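Local coordinates for protein N(2),N(2)-dimethylguanosine tRNA methyltransferase (PDB 2EJU) that probably dimethylates the N2 amino group of guanine 26 in a number of tRNAs, with S-adenosyl-L-methionine as methyl donor, at residues Asp120-Met125 with Pro143-Asp148; Ile135-Phe140 with Leu160-Thr165. One frame throughout, in Å; residues are numbered along the deposited sequence.

Contact 1: residues Asp120-Met125 with Pro143-Asp148; sequences DANRLM and PMEFLD. With SAH (S-adenosyl-L-homocysteine), chain B.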
loop_
_atom_site.group_PDB
_atom_site.type_symbol
_atom_site.label_atom_id
_atom_site.label_comp_id
_atom_site.label_asym_id
_atom_site.label_seq_id
_atom_site.Cartn_x
_atom_site.Cartn_y
_atom_site.Cartn_z
ATOM N N ASP A 120 21.168 -7.359 5.051
ATOM C CA ASP A 120 20.467 -6.950 3.840
ATOM C C ASP A 120 19.142 -7.700 3.901
ATOM O O ASP A 120 19.120 -8.914 4.160
ATOM C CB ASP A 120 21.241 -7.410 2.604
ATOM C CG ASP A 120 20.588 -6.978 1.296
ATOM O OD1 ASP A 120 19.409 -6.571 1.291
ATOM O OD2 ASP A 120 21.272 -7.059 0.257
ATOM N N ALA A 121 18.041 -6.989 3.670
ATOM C CA ALA A 121 16.724 -7.608 3.708
ATOM C C ALA A 121 16.628 -8.768 2.720
ATOM O O ALA A 121 15.979 -9.769 3.010
ATOM C CB ALA A 121 15.656 -6.574 3.405
ATOM N N ASN A 122 17.263 -8.629 1.557
ATOM C CA ASN A 122 17.239 -9.691 0.554
ATOM C C ASN A 122 17.926 -10.946 1.073
ATOM O O ASN A 122 17.507 -12.066 0.769
ATOM C CB ASN A 122 17.917 -9.251 -0.747
ATOM C CG ASN A 122 16.969 -8.528 -1.680
ATOM O OD1 ASN A 122 15.805 -8.902 -1.802
ATOM N ND2 ASN A 122 17.467 -7.497 -2.356
ATOM N N ARG A 123 18.983 -10.762 1.858
ATOM C CA ARG A 123 19.701 -11.898 2.411
ATOM C C ARG A 123 18.840 -12.587 3.465
ATOM O O ARG A 123 18.678 -13.810 3.432
ATOM C CB ARG A 123 21.041 -11.454 3.013
ATOM C CG ARG A 123 21.901 -12.606 3.512
ATOM C CD ARG A 123 23.338 -12.160 3.743
ATOM N NE ARG A 123 24.217 -13.251 4.175
ATOM C CZ ARG A 123 24.196 -13.805 5.385
ATOM N NH1 ARG A 123 23.336 -13.379 6.299
ATOM N NH2 ARG A 123 25.044 -14.782 5.686
ATOM N N LEU A 124 18.271 -11.813 4.385
ATOM C CA LEU A 124 17.420 -12.395 5.426
ATOM C C LEU A 124 16.231 -13.152 4.825
ATOM O O LEU A 124 15.949 -14.287 5.206
ATOM C CB LEU A 124 16.902 -11.306 6.384
ATOM C CG LEU A 124 15.855 -11.760 7.416
ATOM C CD1 LEU A 124 16.388 -12.945 8.213
ATOM C CD2 LEU A 124 15.501 -10.612 8.344
ATOM N N MET A 125 15.541 -12.526 3.876
ATOM C CA MET A 125 14.388 -13.158 3.257
ATOM C C MET A 125 14.750 -14.418 2.479
ATOM O O MET A 125 13.959 -15.363 2.418
ATOM C CB MET A 125 13.648 -12.152 2.370
ATOM C CG MET A 125 12.948 -11.051 3.180
ATOM S SD MET A 125 11.846 -10.038 2.200
ATOM C CE MET A 125 13.037 -9.118 1.143
ATOM N N PRO A 143 10.369 -0.277 -3.623
ATOM C CA PRO A 143 10.497 -1.582 -2.970
ATOM C C PRO A 143 10.913 -2.662 -3.972
ATOM O O PRO A 143 11.050 -3.832 -3.616
ATOM C CB PRO A 143 9.087 -1.829 -2.456
ATOM C CG PRO A 143 8.266 -1.358 -3.632
ATOM C CD PRO A 143 8.980 -0.064 -4.078
ATOM N N MET A 144 11.126 -2.259 -5.220
ATOM C CA MET A 144 11.460 -3.213 -6.269
ATOM C C MET A 144 12.713 -4.059 -6.079
ATOM O O MET A 144 12.783 -5.182 -6.584
ATOM C CB MET A 144 11.483 -2.503 -7.624
ATOM C CG MET A 144 10.121 -1.945 -8.013
ATOM S SD MET A 144 8.768 -3.167 -7.860
ATOM C CE MET A 144 9.331 -4.443 -9.058
ATOM N N GLU A 145 13.695 -3.547 -5.345
ATOM C CA GLU A 145 14.920 -4.311 -5.105
ATOM C C GLU A 145 14.654 -5.505 -4.184
ATOM O O GLU A 145 15.426 -6.460 -4.156
ATOM C CB GLU A 145 15.986 -3.420 -4.453
ATOM C CG GLU A 145 17.317 -4.131 -4.198
ATOM C CD GLU A 145 18.329 -3.274 -3.454
ATOM O OE1 GLU A 145 18.124 -2.049 -3.367
ATOM O OE2 GLU A 145 19.336 -3.826 -2.958
ATOM N N PHE A 146 13.546 -5.446 -3.449
ATOM C CA PHE A 146 13.204 -6.479 -2.479
ATOM C C PHE A 146 11.977 -7.331 -2.796
ATOM O O PHE A 146 11.757 -8.359 -2.156
ATOM C CB PHE A 146 12.999 -5.803 -1.117
ATOM C CG PHE A 146 14.108 -4.844 -0.751
ATOM C CD1 PHE A 146 15.374 -5.320 -0.413
ATOM C CD2 PHE A 146 13.896 -3.467 -0.794
ATOM C CE1 PHE A 146 16.415 -4.440 -0.128
ATOM C CE2 PHE A 146 14.932 -2.576 -0.510
ATOM C CZ PHE A 146 16.191 -3.062 -0.178
ATOM N N LEU A 147 11.191 -6.910 -3.782
ATOM C CA LEU A 147 9.953 -7.605 -4.121
ATOM C C LEU A 147 10.021 -9.081 -4.505
ATOM O O LEU A 147 9.234 -9.889 -3.999
ATOM C CB LEU A 147 9.215 -6.842 -5.231
ATOM C CG LEU A 147 7.878 -7.447 -5.674
ATOM C CD1 LEU A 147 6.889 -7.424 -4.516
ATOM C CD2 LEU A 147 7.313 -6.666 -6.864
ATOM N N ASP A 148 10.939 -9.440 -5.399
ATOM C CA ASP A 148 11.017 -10.829 -5.835
ATOM C C ASP A 148 11.350 -11.784 -4.699
ATOM O O ASP A 148 10.753 -12.857 -4.582
ATOM C CB ASP A 148 12.031 -10.984 -6.976
ATOM C CG ASP A 148 11.980 -12.369 -7.612
ATOM O OD1 ASP A 148 10.889 -12.772 -8.060
ATOM O OD2 ASP A 148 13.024 -13.044 -7.660
HETATM N N SAH B . 10.033 0.908 8.019
HETATM C CA SAH B . 9.987 2.094 8.659
HETATM C CB SAH B . 11.194 2.746 7.950
HETATM C CG SAH B . 12.322 2.741 6.986
HETATM S SD SAH B . 13.559 3.754 6.399
HETATM C C SAH B . 9.168 2.693 9.653
HETATM O O SAH B . 9.890 3.500 10.398
HETATM O OXT SAH B . 7.947 2.422 9.723
HETATM C "C5'" SAH B . 14.291 2.671 5.304
HETATM C "C4'" SAH B . 15.721 2.305 5.818
HETATM O "O4'" SAH B . 15.989 1.132 5.037
HETATM C "C3'" SAH B . 16.824 2.431 6.842
HETATM O "O3'" SAH B . 16.720 2.216 8.280
HETATM C "C2'" SAH B . 17.956 1.579 6.270
HETATM O "O2'" SAH B . 19.214 1.517 6.645
HETATM C "C1'" SAH B . 17.361 0.794 5.136
HETATM N N9 SAH B . 17.916 -0.244 4.093
HETATM C C8 SAH B . 18.449 0.144 2.947
HETATM N N7 SAH B . 18.829 -0.889 2.260
HETATM C C5 SAH B . 18.548 -1.973 2.937
HETATM C C6 SAH B . 18.729 -3.347 2.693
HETATM N N6 SAH B . 19.286 -3.738 1.557
HETATM N N1 SAH B . 18.312 -4.289 3.646
HETATM C C2 SAH B . 17.729 -3.903 4.837
HETATM N N3 SAH B . 17.546 -2.563 5.092
HETATM C C4 SAH B . 17.948 -1.576 4.163
HETATM O O HOH W 1 20.157 -6.329 -2.166
#

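Contact 2: residues Ile135-Phe140 with Leu160-Thr165; sequences IDLDPF and LGVTAT. With SAH (S-adenosyl-L-homocysteine), chain B.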
loop_
_atom_site.group_PDB
_atom_site.type_symbol
_atom_site.label_atom_id
_atom_site.label_comp_id
_atom_site.label_asym_id
_atom_site.label_seq_id
_atom_site.Cartn_x
_atom_site.Cartn_y
_atom_site.Cartn_z
ATOM N N ILE A 135 4.750 -9.952 5.471
ATOM C CA ILE A 135 5.990 -9.200 5.321
ATOM C C ILE A 135 5.614 -7.784 4.926
ATOM O O ILE A 135 4.800 -7.573 4.024
ATOM C CB ILE A 135 6.909 -9.773 4.218
ATOM C CG1 ILE A 135 7.369 -11.189 4.590
ATOM C CG2 ILE A 135 8.138 -8.858 4.040
ATOM C CD1 ILE A 135 8.193 -11.861 3.492
ATOM N N ASP A 136 6.188 -6.810 5.619
ATOM C CA ASP A 136 5.921 -5.416 5.312
ATOM C C ASP A 136 7.212 -4.833 4.735
ATOM O O ASP A 136 8.265 -4.859 5.376
ATOM C CB ASP A 136 5.484 -4.664 6.579
ATOM C CG ASP A 136 4.959 -3.268 6.283
ATOM O OD1 ASP A 136 4.217 -2.714 7.124
ATOM O OD2 ASP A 136 5.292 -2.718 5.209
ATOM N N LEU A 137 7.128 -4.358 3.501
ATOM C CA LEU A 137 8.263 -3.762 2.820
ATOM C C LEU A 137 8.040 -2.267 2.826
ATOM O O LEU A 137 7.164 -1.766 2.120
ATOM C CB LEU A 137 8.361 -4.249 1.370
ATOM C CG LEU A 137 8.663 -5.728 1.137
ATOM C CD1 LEU A 137 8.731 -6.003 -0.360
ATOM C CD2 LEU A 137 9.991 -6.097 1.807
ATOM N N ASP A 138 8.829 -1.563 3.629
ATOM C CA ASP A 138 8.712 -0.114 3.729
ATOM C C ASP A 138 10.094 0.518 3.569
ATOM O O ASP A 138 10.729 0.910 4.546
ATOM C CB ASP A 138 8.118 0.257 5.085
ATOM C CG ASP A 138 7.731 1.710 5.164
ATOM O OD1 ASP A 138 6.873 2.141 4.362
ATOM O OD2 ASP A 138 8.287 2.417 6.027
ATOM N N PRO A 139 10.574 0.632 2.323
ATOM C CA PRO A 139 11.887 1.211 2.034
ATOM C C PRO A 139 11.885 2.712 1.787
ATOM O O PRO A 139 10.846 3.366 1.846
ATOM C CB PRO A 139 12.304 0.463 0.783
ATOM C CG PRO A 139 11.007 0.442 0.021
ATOM C CD PRO A 139 9.985 0.059 1.098
ATOM N N PHE A 140 13.081 3.235 1.520
ATOM C CA PHE A 140 13.281 4.639 1.187
ATOM C C PHE A 140 13.016 4.711 -0.311
ATOM O O PHE A 140 13.933 4.516 -1.108
ATOM C CB PHE A 140 14.736 5.070 1.391
ATOM C CG PHE A 140 15.097 5.419 2.803
ATOM C CD1 PHE A 140 14.248 6.184 3.589
ATOM C CD2 PHE A 140 16.339 5.052 3.318
ATOM C CE1 PHE A 140 14.630 6.584 4.865
ATOM C CE2 PHE A 140 16.734 5.448 4.595
ATOM C CZ PHE A 140 15.881 6.213 5.368
ATOM N N LEU A 160 1.344 -9.745 1.800
ATOM C CA LEU A 160 2.437 -8.840 1.506
ATOM C C LEU A 160 1.974 -7.395 1.613
ATOM O O LEU A 160 0.955 -7.019 1.039
ATOM C CB LEU A 160 2.977 -9.119 0.106
ATOM C CG LEU A 160 4.439 -8.771 -0.157
ATOM C CD1 LEU A 160 5.328 -9.521 0.831
ATOM C CD2 LEU A 160 4.802 -9.147 -1.597
ATOM N N GLY A 161 2.728 -6.597 2.364
ATOM C CA GLY A 161 2.418 -5.187 2.523
ATOM C C GLY A 161 3.547 -4.424 1.858
ATOM O O GLY A 161 4.698 -4.507 2.283
ATOM N N VAL A 162 3.233 -3.671 0.815
ATOM C CA VAL A 162 4.269 -2.955 0.091
ATOM C C VAL A 162 4.023 -1.459 -0.022
ATOM O O VAL A 162 2.933 -1.023 -0.386
ATOM C CB VAL A 162 4.411 -3.522 -1.337
ATOM C CG1 VAL A 162 5.629 -2.930 -2.016
ATOM C CG2 VAL A 162 4.486 -5.045 -1.293
ATOM N N THR A 163 5.054 -0.683 0.282
ATOM C CA THR A 163 4.978 0.767 0.186
ATOM C C THR A 163 5.981 1.282 -0.843
ATOM O O THR A 163 7.093 0.764 -0.958
ATOM C CB THR A 163 5.305 1.450 1.527
ATOM O OG1 THR A 163 4.412 0.981 2.545
ATOM C CG2 THR A 163 5.164 2.964 1.391
ATOM N N ALA A 164 5.570 2.291 -1.599
ATOM C CA ALA A 164 6.432 2.933 -2.582
ATOM C C ALA A 164 6.376 4.409 -2.201
ATOM O O ALA A 164 5.333 5.049 -2.338
ATOM C CB ALA A 164 5.895 2.725 -3.987
ATOM N N THR A 165 7.492 4.934 -1.701
ATOM C CA THR A 165 7.560 6.327 -1.270
ATOM C C THR A 165 7.834 7.303 -2.399
ATOM O O THR A 165 7.363 8.439 -2.367
ATOM C CB THR A 165 8.632 6.517 -0.183
ATOM O OG1 THR A 165 8.299 5.707 0.950
ATOM C CG2 THR A 165 8.699 7.972 0.257
HETATM N N SAH B . 10.033 0.908 8.019
HETATM C CA SAH B . 9.987 2.094 8.659
HETATM C CB SAH B . 11.194 2.746 7.950
HETATM C CG SAH B . 12.322 2.741 6.986
HETATM S SD SAH B . 13.559 3.754 6.399
HETATM C C SAH B . 9.168 2.693 9.653
HETATM O O SAH B . 9.890 3.500 10.398
HETATM O OXT SAH B . 7.947 2.422 9.723
HETATM C "C5'" SAH B . 14.291 2.671 5.304
HETATM C "C4'" SAH B . 15.721 2.305 5.818
HETATM O "O4'" SAH B . 15.989 1.132 5.037
HETATM C "C3'" SAH B . 16.824 2.431 6.842
HETATM O "O3'" SAH B . 16.720 2.216 8.280
HETATM C "C2'" SAH B . 17.956 1.579 6.270
HETATM O "O2'" SAH B . 19.214 1.517 6.645
HETATM C "C1'" SAH B . 17.361 0.794 5.136
HETATM N N9 SAH B . 17.916 -0.244 4.093
HETATM C C8 SAH B . 18.449 0.144 2.947
HETATM N N7 SAH B . 18.829 -0.889 2.260
HETATM C C5 SAH B . 18.548 -1.973 2.937
HETATM C C6 SAH B . 18.729 -3.347 2.693
HETATM N N6 SAH B . 19.286 -3.738 1.557
HETATM N N1 SAH B . 18.312 -4.289 3.646
HETATM C C2 SAH B . 17.729 -3.903 4.837
HETATM N N3 SAH B . 17.546 -2.563 5.092
HETATM C C4 SAH B . 17.948 -1.576 4.163
#

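Contact 1: residues Asp120-Met125 with Pro143-Asp148
Asn122 reaches across to the next helix and gives its ND2 to Glu145 O (2.9 Å, N-H...O 163°). The bond is nearly straight, and the acceptor lies in the amide plane of Asn122, though the donor stands above the carbonyl plane of Glu145. Chi1 of -86° leaves CG beside the backbone N and turns the amide to the neighbouring helix, where the Asn122 and Phe146 side chains cross at about a right angle, the amide oblique to the ring. The tight part of the contact gathers round Phe146: Ala121 CB lies 4.0 Å from its CD1, and the bent chain of Met125 sets CE 3.6 Å from Phe146 O. The ring edge reaches the adenine of S-adenosylhomocysteine, CE1 lying 3.4 Å from N6. Adenine N6 donates to Asp120 OD1 (2.8 Å). Adenine N1 accepts from Ala121 N (2.7 Å). Asp120, the N-cap residue, also accepts from Asn122 N with OD1; this one oxygen caps the helix and takes the adenine amino group. On the looser, more exposed side, a water donates to Asp120 OD2 and Glu145 OE2 and accepts from Asn122 ND2, which probably eases the nearness of the carboxylates. Replacing Asn122 by alanine is likely to leave Glu145 O and this water without their amide donor, and Thr149 OG1 without its partner. The helix segments run almost parallel (8°), axes 9.6 Å apart; Leu124 packs on Trp75 of strand 73-78, Leu147 on Leu160 of strand 158-164, and Met144 on Val203 of helix 192-209.

Contact 2: residues Ile135-Phe140 with Leu160-Thr165
Two neighbouring parallel strands of the Rossmann-like class I methyltransferase sheet, the fourth and fifth of the usual topology, meet here: Ile135-Leu137 beside Leu160-Thr163. Gly161 is gripped twice, its N donating to Ile135 O (2.8 Å) and its O accepting from Leu137 N (2.7 Å); Thr163 N then continues the ladder to Leu137 O (3.0 Å). On the face of Ile135 and Leu137, Leu160 CD1 comes 3.7 Å from Ile135 CB, and helix 144-153 covers these side chains. On the other face Gly161 brings no side chain beside Asp136, whose OD1 forms salt bridges with Arg228 and Arg61. Past the strand end comes Asp138-Pro139-Phe140, in the place of the (D/N)PP(Y/F) motif IV of amino-methyltransferases. Asp138 and Thr163 lie side by side, and Thr163 OG1 makes a weak bond to Asp138 OD1 (3.3 Å). The carboxylate of Asp138, its CG opposite the backbone N (chi1 -169°), is turned by chi2 of 61° to send OD1 to Thr163 and OD2 to the ligand: OD2 takes a weak bond from the amino N of S-adenosylhomocysteine (3.0 Å) and a salt bridge from Arg61. Pro139 CD packs against Thr163 O, a buried carbonyl with no polar partner. The CB of Phe140 points away from the second segment, and one ring face lies against the ligand, with C5' over the ring centre and SD 3.4 Å from CE1.

In the fold
The two contacts alternate along the chain: 120-125, 135-140, 143-148, then 160-165. Contact 1 joins helices 121-127 and 144-153, contact 2 two adjacent parallel strands. Helix 121-127 leads into strand 132-137; that strand, helix 144-153 and strand 158-164 form a beta-alpha-beta crossover, whose two strands pair in contact 2. The contact centres lie 10 Å apart, and Pro143 CG packs on Val162 CG1 at 3.5 Å where the start of helix 144-153 meets the sheet. Both touch one S-adenosylhomocysteine: contact 1 hydrogen-bonds its adenine, contact 2 meets its amino group by a weak bond and its sulfur by ring contact. Successive strand-end loops of the Rossmann-like domain thus meet different parts of the product of the methyl donor.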